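Local coordinates for protein putative sugar kinase PH1459 (Pyrococcus horikoshii, PDB 3EWM) that binds ATP and probably phosphorylates a sugar, perhaps fructose, at residues L11-S16 / V90-K95; P36-V41 / R283-T288; I134-P139 / L165-G170. All blocks are in the same frame, centred on the assembly; numbering follows the deposited sequence.

Interaction 1 joins two parallel strands of the small four-stranded sheet, its centre about 16 Å from the centre of the chain. Interaction 2, its centre about 8 Å from that point, sets the loop 283-288 against the helix 35-45, which follows the outer strand 27-33 of the same small sheet. Interaction 3 pairs the loops that leave neighbouring strands 127-131 and 156-160 of the large sheet. Centres of interactions 1 and 2 lie about 14 Å apart, of 1 and 3 about 18 Å, of 2 and 3 about 22 Å. Along the chain, interactions 1 and 2 cross, while interaction 3 follows 1 and is nested within 2, which thus ties early and late parts together.

Interaction 1: residues L11-S16 / V90-K95; sequences LIDLIS and VFVQLK
Strands 11-16 and 90-93 run parallel, Leu-14 beside Phe-91, with four backbone bonds between them, from Val-90 N to Ile-12 O through to Ser-16 N to Val-92 O. Leu-14 can be followed outward: CB rests 3.7 Å from CD1 of the Phe-91 ring, and CG, turned beside the backbone N (chi1 -72°), carries CD1 over the ring face in a CH-pi contact, 4.0 Å from the Phe-91 centroid and offset toward the rim. Phe-28 meets the same ring edge-to-face, as does Phe-61 of the second subunit. Among the side chains on the other face of the sheet, Ile-15 CG1 presses on Val-92 CG2 at 3.3 Å, a tight fit.

At the strand ends Ser-16 OG adds a second bond to Val-92 O (2.8 Å), arriving above the carbonyl plane, while Lys-95 bends at its last torsion to bring NZ within 2.9 Å of Ser-16 O. Gln-93 lays its amide against Ser-16 CB; OE1 accepts from Lys-95 N, and NE2 bonds to the carbonyls of Glu-18 and Gly-20. An alanine here would leave those two carbonyls and the Lys-95 amide without this partner, and the chain around Glu-18 would probably be held less firmly to the end of strand 90-93. A small sheet with subunit contacts on one face is consistent with the lid of PfkB-family sugar kinases.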
loop_
_atom_site.group_PDB
_atom_site.type_symbol
_atom_site.label_atom_id
_atom_site.label_comp_id
_atom_site.label_asym_id
_atom_site.label_seq_id
_atom_site.Cartn_x
_atom_site.Cartn_y
_atom_site.Cartn_z
ATOM N N LEU A 11 6.448 7.147 5.710
ATOM C CA LEU A 11 5.550 6.442 4.800
ATOM C C LEU A 11 4.876 7.372 3.816
ATOM O O LEU A 11 4.911 8.596 3.982
ATOM C CB LEU A 11 4.478 5.672 5.608
ATOM C CG LEU A 11 3.731 6.423 6.730
ATOM C CD1 LEU A 11 2.718 7.381 6.163
ATOM C CD2 LEU A 11 3.056 5.432 7.679
ATOM N N ILE A 12 4.241 6.772 2.805
ATOM C CA ILE A 12 3.336 7.474 1.901
ATOM C C ILE A 12 1.942 7.547 2.522
ATOM O O ILE A 12 1.334 6.527 2.861
ATOM C CB ILE A 12 3.220 6.768 0.500
ATOM C CG1 ILE A 12 4.595 6.595 -0.161
ATOM C CG2 ILE A 12 2.233 7.515 -0.393
ATOM C CD1 ILE A 12 5.197 7.918 -0.706
ATOM N N ASP A 13 1.439 8.755 2.712
ATOM C CA ASP A 13 0.030 8.910 3.014
ATOM C C ASP A 13 -0.688 9.015 1.690
ATOM O O ASP A 13 -0.403 9.901 0.874
ATOM C CB ASP A 13 -0.259 10.180 3.821
ATOM C CG ASP A 13 0.033 10.027 5.300
ATOM O OD1 ASP A 13 0.078 8.894 5.792
ATOM O OD2 ASP A 13 0.187 11.053 5.977
ATOM N N LEU A 14 -1.625 8.112 1.476
ATOM C CA LEU A 14 -2.497 8.227 0.317
ATOM C C LEU A 14 -3.796 8.787 0.840
ATOM O O LEU A 14 -4.559 8.115 1.518
ATOM C CB LEU A 14 -2.656 6.886 -0.370
ATOM C CG LEU A 14 -1.312 6.618 -1.058
ATOM C CD1 LEU A 14 -0.861 5.170 -0.857
ATOM C CD2 LEU A 14 -1.368 7.026 -2.508
ATOM N N ILE A 15 -3.997 10.071 0.589
ATOM C CA ILE A 15 -5.072 10.778 1.269
ATOM C C ILE A 15 -6.276 10.913 0.373
ATOM O O ILE A 15 -6.198 11.537 -0.688
ATOM C CB ILE A 15 -4.616 12.160 1.736
ATOM C CG1 ILE A 15 -3.347 11.990 2.587
ATOM C CG2 ILE A 15 -5.720 12.844 2.540
ATOM C CD1 ILE A 15 -2.984 13.147 3.372
ATOM N N SER A 16 -7.379 10.335 0.832
ATOM C CA SER A 16 -8.673 10.468 0.173
ATOM C C SER A 16 -8.907 11.927 -0.181
ATOM O O SER A 16 -8.757 12.828 0.650
ATOM C CB SER A 16 -9.803 9.985 1.067
ATOM O OG SER A 16 -9.612 8.641 1.505
ATOM N N VAL A 90 0.022 4.212 3.773
ATOM C CA VAL A 90 -1.225 4.211 4.483
ATOM C C VAL A 90 -2.254 4.947 3.645
ATOM O O VAL A 90 -1.956 5.983 3.065
ATOM C CB VAL A 90 -1.093 4.791 5.936
ATOM C CG1 VAL A 90 -0.527 6.176 5.923
ATOM C CG2 VAL A 90 -2.469 4.770 6.673
ATOM N N PHE A 91 -3.449 4.369 3.571
ATOM C CA PHE A 91 -4.593 5.001 2.925
ATOM C C PHE A 91 -5.399 5.659 4.017
ATOM O O PHE A 91 -5.693 5.034 5.026
ATOM C CB PHE A 91 -5.414 3.958 2.183
ATOM C CG PHE A 91 -4.651 3.296 1.072
ATOM C CD1 PHE A 91 -4.688 3.823 -0.228
ATOM C CD2 PHE A 91 -3.861 2.172 1.325
ATOM C CE1 PHE A 91 -3.967 3.238 -1.248
ATOM C CE2 PHE A 91 -3.134 1.578 0.298
ATOM C CZ PHE A 91 -3.187 2.121 -0.985
ATOM N N VAL A 92 -5.695 6.934 3.833
ATOM C CA VAL A 92 -6.226 7.728 4.920
ATOM C C VAL A 92 -7.498 8.425 4.474
ATOM O O VAL A 92 -7.582 8.953 3.360
ATOM C CB VAL A 92 -5.153 8.727 5.509
ATOM C CG1 VAL A 92 -3.821 8.045 5.654
ATOM C CG2 VAL A 92 -4.951 9.877 4.607
ATOM N N GLN A 93 -8.517 8.328 5.313
ATOM C CA GLN A 93 -9.673 9.195 5.170
ATOM C C GLN A 93 -9.651 10.149 6.355
ATOM O O GLN A 93 -9.925 9.755 7.494
ATOM C CB GLN A 93 -10.979 8.409 5.093
ATOM C CG GLN A 93 -12.242 9.294 5.022
ATOM C CD GLN A 93 -12.164 10.362 3.930
ATOM O OE1 GLN A 93 -11.555 11.413 4.118
ATOM N NE2 GLN A 93 -12.805 10.099 2.795
ATOM N N LEU A 94 -9.319 11.407 6.082
ATOM C CA LEU A 94 -9.247 12.413 7.146
ATOM C C LEU A 94 -10.607 13.059 7.414
ATOM O O LEU A 94 -10.820 13.610 8.484
ATOM C CB LEU A 94 -8.196 13.491 6.817
ATOM C CG LEU A 94 -6.742 13.041 6.657
ATOM C CD1 LEU A 94 -5.894 14.172 6.043
ATOM C CD2 LEU A 94 -6.134 12.577 7.982
ATOM N N LYS A 95 -11.512 13.000 6.436
ATOM C CA LYS A 95 -12.779 13.741 6.517
ATOM C C LYS A 95 -13.892 12.940 7.204
ATOM O O LYS A 95 -13.791 11.724 7.380
ATOM C CB LYS A 95 -13.243 14.195 5.135
ATOM C CG LYS A 95 -12.222 14.989 4.338
ATOM C CD LYS A 95 -12.520 14.903 2.844
ATOM C CE LYS A 95 -11.421 15.569 2.006
ATOM N NZ LYS A 95 -10.084 14.901 2.164
#

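Interaction 2: residues P36-V41 / R283-T288; sequences PANVAV and RGAWST
Trp-286 lies against the helix 35-45 through both a face and an edge of its indole. Val-41 CG2 stands over the centre of the six-membered ring, 3.4 Å from the centroid of that Trp-286 ring and almost on its normal, a close CH-pi contact; CG1, anti to the backbone N (chi1 167°), rests on the CD2 and CE3 side of the same face. At the ring edge Trp-286 NE1 donates to Asn-38 OD1 at 2.7 Å, a short but bent bond, 130° at the hydrogen. The oxygen lies near the indole plane, although the amide is turned 67° from it. Asn-38 ND2 bonds to Asp-247, which probably fixes the amide's rotation, with OD1 toward the indole. Ala-285 O packs 3.5 Å from Asn-38 CB.

The Thr-288 side is looser: its side chain stays 4.8 Å from the helix segment, and a water links them, donating to Asn-38 O and lying 2.7 Å from Thr-288 OG1. Asn-38 sits about 10 Å, side chain to side chain, from ATP-binding Lys-190, and Asp-247 belongs to the GAGD motif, whose aspartate is probably the catalytic base, as in PfkB relatives. Helix 60-71 touches Trp-286 through Glu-68 and Leu-69, and helix 245-259 touches Thr-288 through Ala-248.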
loop_
_atom_site.group_PDB
_atom_site.type_symbol
_atom_site.label_atom_id
_atom_site.label_comp_id
_atom_site.label_asym_id
_atom_site.label_seq_id
_atom_site.Cartn_x
_atom_site.Cartn_y
_atom_site.Cartn_z
ATOM N N PRO A 36 6.821 10.932 13.008
ATOM C CA PRO A 36 8.192 11.384 13.288
ATOM C C PRO A 36 8.791 12.155 12.112
ATOM O O PRO A 36 9.549 13.088 12.324
ATOM C CB PRO A 36 8.961 10.078 13.530
ATOM C CG PRO A 36 7.874 9.025 13.745
ATOM C CD PRO A 36 6.748 9.464 12.898
ATOM N N ALA A 37 8.426 11.776 10.887
ATOM C CA ALA A 37 8.834 12.532 9.706
ATOM C C ALA A 37 8.209 13.920 9.757
ATOM O O ALA A 37 8.865 14.914 9.448
ATOM C CB ALA A 37 8.409 11.822 8.463
ATOM N N ASN A 38 6.930 13.982 10.130
ATOM C CA ASN A 38 6.241 15.267 10.155
ATOM C C ASN A 38 6.855 16.176 11.198
ATOM O O ASN A 38 6.994 17.372 10.981
ATOM C CB ASN A 38 4.741 15.110 10.431
ATOM C CG ASN A 38 4.058 14.116 9.494
ATOM O OD1 ASN A 38 4.539 13.828 8.406
ATOM N ND2 ASN A 38 2.923 13.571 9.940
ATOM N N VAL A 39 7.193 15.601 12.347
ATOM C CA VAL A 39 7.841 16.355 13.410
ATOM C C VAL A 39 9.237 16.801 12.946
ATOM O O VAL A 39 9.643 17.938 13.171
ATOM C CB VAL A 39 7.968 15.536 14.708
ATOM C CG1 VAL A 39 8.789 16.325 15.752
ATOM C CG2 VAL A 39 6.599 15.209 15.277
ATOM N N ALA A 40 9.944 15.897 12.279
ATOM C CA ALA A 40 11.289 16.202 11.781
ATOM C C ALA A 40 11.249 17.386 10.829
ATOM O O ALA A 40 12.102 18.265 10.905
ATOM C CB ALA A 40 11.900 14.993 11.081
ATOM N N VAL A 41 10.258 17.407 9.937
ATOM C CA VAL A 41 10.077 18.544 9.027
ATOM C C VAL A 41 9.737 19.824 9.816
ATOM O O VAL A 41 10.311 20.883 9.558
ATOM C CB VAL A 41 9.018 18.221 7.935
ATOM C CG1 VAL A 41 8.568 19.486 7.175
ATOM C CG2 VAL A 41 9.566 17.166 6.987
ATOM N N ARG A 283 -2.015 23.481 4.620
ATOM C CA ARG A 283 -2.589 22.168 4.322
ATOM C C ARG A 283 -1.629 21.015 4.555
ATOM O O ARG A 283 -0.419 21.137 4.314
ATOM C CB ARG A 283 -3.060 22.109 2.870
ATOM C CG ARG A 283 -4.252 22.971 2.595
ATOM C CD ARG A 283 -4.661 22.854 1.144
ATOM N NE ARG A 283 -5.396 24.039 0.716
ATOM C CZ ARG A 283 -6.678 24.263 0.993
ATOM N NH1 ARG A 283 -7.374 23.380 1.707
ATOM N NH2 ARG A 283 -7.261 25.381 0.557
ATOM N N GLY A 284 -2.180 19.887 4.997
ATOM C CA GLY A 284 -1.450 18.621 5.005
ATOM C C GLY A 284 -0.695 18.287 6.278
ATOM O O GLY A 284 -0.723 19.042 7.272
ATOM N N ALA A 285 -0.019 17.147 6.235
ATOM C CA ALA A 285 0.697 16.609 7.394
ATOM C C ALA A 285 1.927 17.420 7.812
ATOM O O ALA A 285 2.383 17.305 8.957
ATOM C CB ALA A 285 1.076 15.143 7.151
ATOM N N TRP A 286 2.469 18.233 6.896
ATOM C CA TRP A 286 3.610 19.102 7.213
ATOM C C TRP A 286 3.153 20.543 7.206
ATOM O O TRP A 286 3.357 21.280 6.229
ATOM C CB TRP A 286 4.754 18.952 6.201
ATOM C CG TRP A 286 5.363 17.600 6.164
ATOM C CD1 TRP A 286 5.099 16.551 7.000
ATOM C CD2 TRP A 286 6.376 17.153 5.267
ATOM N NE1 TRP A 286 5.864 15.472 6.665
ATOM C CE2 TRP A 286 6.666 15.809 5.607
ATOM C CE3 TRP A 286 7.060 17.747 4.196
ATOM C CZ2 TRP A 286 7.626 15.058 4.935
ATOM C CZ3 TRP A 286 8.018 16.983 3.516
ATOM C CH2 TRP A 286 8.287 15.658 3.889
ATOM N N SER A 287 2.528 20.938 8.300
ATOM C CA SER A 287 1.871 22.224 8.351
ATOM C C SER A 287 2.604 23.224 9.258
ATOM O O SER A 287 2.168 24.364 9.384
ATOM C CB SER A 287 0.419 22.034 8.792
ATOM O OG SER A 287 0.384 21.692 10.150
ATOM N N THR A 288 3.722 22.816 9.853
ATOM C CA THR A 288 4.467 23.697 10.758
ATOM C C THR A 288 4.860 24.962 9.991
ATOM O O THR A 288 5.418 24.861 8.912
ATOM C CB THR A 288 5.759 23.039 11.269
ATOM O OG1 THR A 288 5.440 21.810 11.922
ATOM C CG2 THR A 288 6.519 23.976 12.234
HETATM O O HOH W 1 5.261 19.665 10.224
#

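Interaction 3: residues I134-P139 / L165-G170; sequences ILARNP and LDLWRG
Ala-136 and Leu-167 bring the two loops together, their CA atoms 5.9 Å apart. Residues 134-136 have helical backbone angles without regular helical bonds, and 165-167 form a short 3-10 segment in which Trp-168 N bonds to Leu-165 O. The segments make no backbone-to-backbone hydrogen bond with each other; side chains of each loop meet the backbone of the other. The loops follow the adjacent parallel strands 127-131 and 156-160 of the large sheet and lead into helices 140-151 and 172-185.

Trp-168 lays one face against the backbone at Ala-136, whose CA stands 3.8 Å from the centroid of the six-membered ring of Trp-168, offset toward the rim. Leu-135 CB meets the edge of the same indole in its plane, at CH2. Alongside, Ala-136 CB touches Leu-167 CB at 3.7 Å, extending the apolar patch.

Arg-137 starts away from the other loop but bends back at its second torsion (chi2 -74°), which brings its guanidinium round to the 3-10 segment. NH1 gives a nearly straight bond to Leu-167 O, 2.7 Å long and 172° at the hydrogen, with donor and acceptor each in the other's plane. NH1 also reaches Ala-136 O at 2.8 Å, this time from above the carbonyl plane. From NH2 a water continues the chain, accepting from Arg-137 and donating to Asp-166 O, while NE pairs with Asp-105 in a salt bridge.

One guanidinium, its rotation fixed by several bonds, thus satisfies carbonyls of both loops, and its charge is probably offset by Asp-105.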
loop_
_atom_site.group_PDB
_atom_site.type_symbol
_atom_site.label_atom_id
_atom_site.label_comp_id
_atom_site.label_asym_id
_atom_site.label_seq_id
_atom_site.Cartn_x
_atom_site.Cartn_y
_atom_site.Cartn_z
ATOM N N ILE A 134 5.629 3.127 15.367
ATOM C CA ILE A 134 6.780 2.323 14.993
ATOM C C ILE A 134 6.846 1.030 15.816
ATOM O O ILE A 134 7.318 0.004 15.333
ATOM C CB ILE A 134 8.098 3.127 15.080
ATOM C CG1 ILE A 134 9.226 2.319 14.437
ATOM C CG2 ILE A 134 8.457 3.493 16.509
ATOM C CD1 ILE A 134 9.017 2.087 13.010
ATOM N N LEU A 135 6.321 1.083 17.040
ATOM C CA LEU A 135 6.445 -0.002 17.992
ATOM C C LEU A 135 5.462 -1.130 17.715
ATOM O O LEU A 135 5.518 -2.169 18.379
ATOM C CB LEU A 135 6.264 0.522 19.428
ATOM C CG LEU A 135 7.146 1.702 19.853
ATOM C CD1 LEU A 135 6.771 2.197 21.227
ATOM C CD2 LEU A 135 8.668 1.353 19.739
ATOM N N ALA A 136 4.580 -0.935 16.734
ATOM C CA ALA A 136 3.499 -1.870 16.499
ATOM C C ALA A 136 3.987 -3.207 15.967
ATOM O O ALA A 136 3.313 -4.215 16.142
ATOM C CB ALA A 136 2.418 -1.258 15.579
ATOM N N ARG A 137 5.175 -3.217 15.343
ATOM C CA ARG A 137 5.694 -4.431 14.745
ATOM C C ARG A 137 7.175 -4.578 15.003
ATOM O O ARG A 137 7.901 -3.600 15.056
ATOM C CB ARG A 137 5.483 -4.439 13.228
ATOM C CG ARG A 137 4.047 -4.321 12.774
ATOM C CD ARG A 137 3.281 -5.630 13.000
ATOM N NE ARG A 137 1.916 -5.492 12.508
ATOM C CZ ARG A 137 0.923 -4.917 13.182
ATOM N NH1 ARG A 137 1.113 -4.436 14.407
ATOM N NH2 ARG A 137 -0.277 -4.824 12.628
ATOM N N ASN A 138 7.602 -5.828 15.121
ATOM C CA ASN A 138 9.003 -6.150 15.099
ATOM C C ASN A 138 9.440 -6.329 13.648
ATOM O O ASN A 138 8.593 -6.531 12.788
ATOM C CB ASN A 138 9.252 -7.417 15.911
ATOM C CG ASN A 138 9.431 -7.143 17.388
ATOM O OD1 ASN A 138 8.999 -7.934 18.230
ATOM N ND2 ASN A 138 10.106 -6.056 17.717
ATOM N N PRO A 139 10.753 -6.243 13.365
ATOM C CA PRO A 139 11.861 -5.949 14.281
ATOM C C PRO A 139 11.951 -4.499 14.745
ATOM O O PRO A 139 12.720 -4.219 15.657
ATOM C CB PRO A 139 13.107 -6.286 13.445
ATOM C CG PRO A 139 12.659 -6.026 12.045
ATOM C CD PRO A 139 11.247 -6.518 12.001
ATOM N N LEU A 165 -4.986 1.985 18.117
ATOM C CA LEU A 165 -5.460 0.676 18.598
ATOM C C LEU A 165 -5.513 -0.397 17.522
ATOM O O LEU A 165 -5.216 -1.559 17.789
ATOM C CB LEU A 165 -6.833 0.808 19.282
ATOM C CG LEU A 165 -6.890 1.515 20.636
ATOM C CD1 LEU A 165 -8.246 1.257 21.314
ATOM C CD2 LEU A 165 -5.755 1.065 21.546
ATOM N N ASP A 166 -5.866 0.003 16.301
ATOM C CA ASP A 166 -5.970 -0.931 15.189
ATOM C C ASP A 166 -4.638 -1.589 14.861
ATOM O O ASP A 166 -4.610 -2.680 14.293
ATOM C CB ASP A 166 -6.544 -0.242 13.942
ATOM C CG ASP A 166 -8.014 0.119 14.099
ATOM O OD1 ASP A 166 -8.664 -0.372 15.061
ATOM O OD2 ASP A 166 -8.516 0.904 13.260
ATOM N N LEU A 167 -3.543 -0.942 15.240
ATOM C CA LEU A 167 -2.218 -1.490 14.970
ATOM C C LEU A 167 -1.799 -2.532 15.990
ATOM O O LEU A 167 -0.764 -3.174 15.835
ATOM C CB LEU A 167 -1.163 -0.385 14.890
ATOM C CG LEU A 167 -1.342 0.652 13.778
ATOM C CD1 LEU A 167 -0.082 1.514 13.700
ATOM C CD2 LEU A 167 -1.616 -0.008 12.448
ATOM N N TRP A 168 -2.608 -2.696 17.027
ATOM C CA TRP A 168 -2.243 -3.595 18.111
ATOM C C TRP A 168 -3.252 -4.695 18.375
ATOM O O TRP A 168 -3.231 -5.300 19.446
ATOM C CB TRP A 168 -2.047 -2.801 19.391
ATOM C CG TRP A 168 -0.954 -1.816 19.320
ATOM C CD1 TRP A 168 -1.053 -0.502 18.962
ATOM C CD2 TRP A 168 0.418 -2.049 19.639
ATOM N NE1 TRP A 168 0.179 0.100 19.043
ATOM C CE2 TRP A 168 1.100 -0.832 19.450
ATOM C CE3 TRP A 168 1.138 -3.174 20.068
ATOM C CZ2 TRP A 168 2.468 -0.700 19.688
ATOM C CZ3 TRP A 168 2.500 -3.045 20.300
ATOM C CH2 TRP A 168 3.147 -1.815 20.113
ATOM N N ARG A 169 -4.137 -4.972 17.430
ATOM C CA ARG A 169 -5.125 -6.012 17.719
ATOM C C ARG A 169 -4.456 -7.385 17.841
ATOM O O ARG A 169 -3.542 -7.720 17.076
ATOM C CB ARG A 169 -6.339 -5.987 16.777
ATOM C CG ARG A 169 -6.036 -5.951 15.314
ATOM C CD ARG A 169 -7.306 -6.237 14.490
ATOM N NE ARG A 169 -8.129 -5.052 14.204
ATOM C CZ ARG A 169 -7.789 -4.060 13.374
ATOM N NH1 ARG A 169 -6.609 -4.064 12.758
ATOM N NH2 ARG A 169 -8.630 -3.047 13.165
ATOM N N GLY A 170 -4.891 -8.144 18.846
ATOM C CA GLY A 170 -4.276 -9.420 19.183
ATOM C C GLY A 170 -3.017 -9.289 20.033
ATOM O O GLY A 170 -2.459 -10.299 20.480
HETATM O O HOH W 2 -2.914 -4.723 13.921
#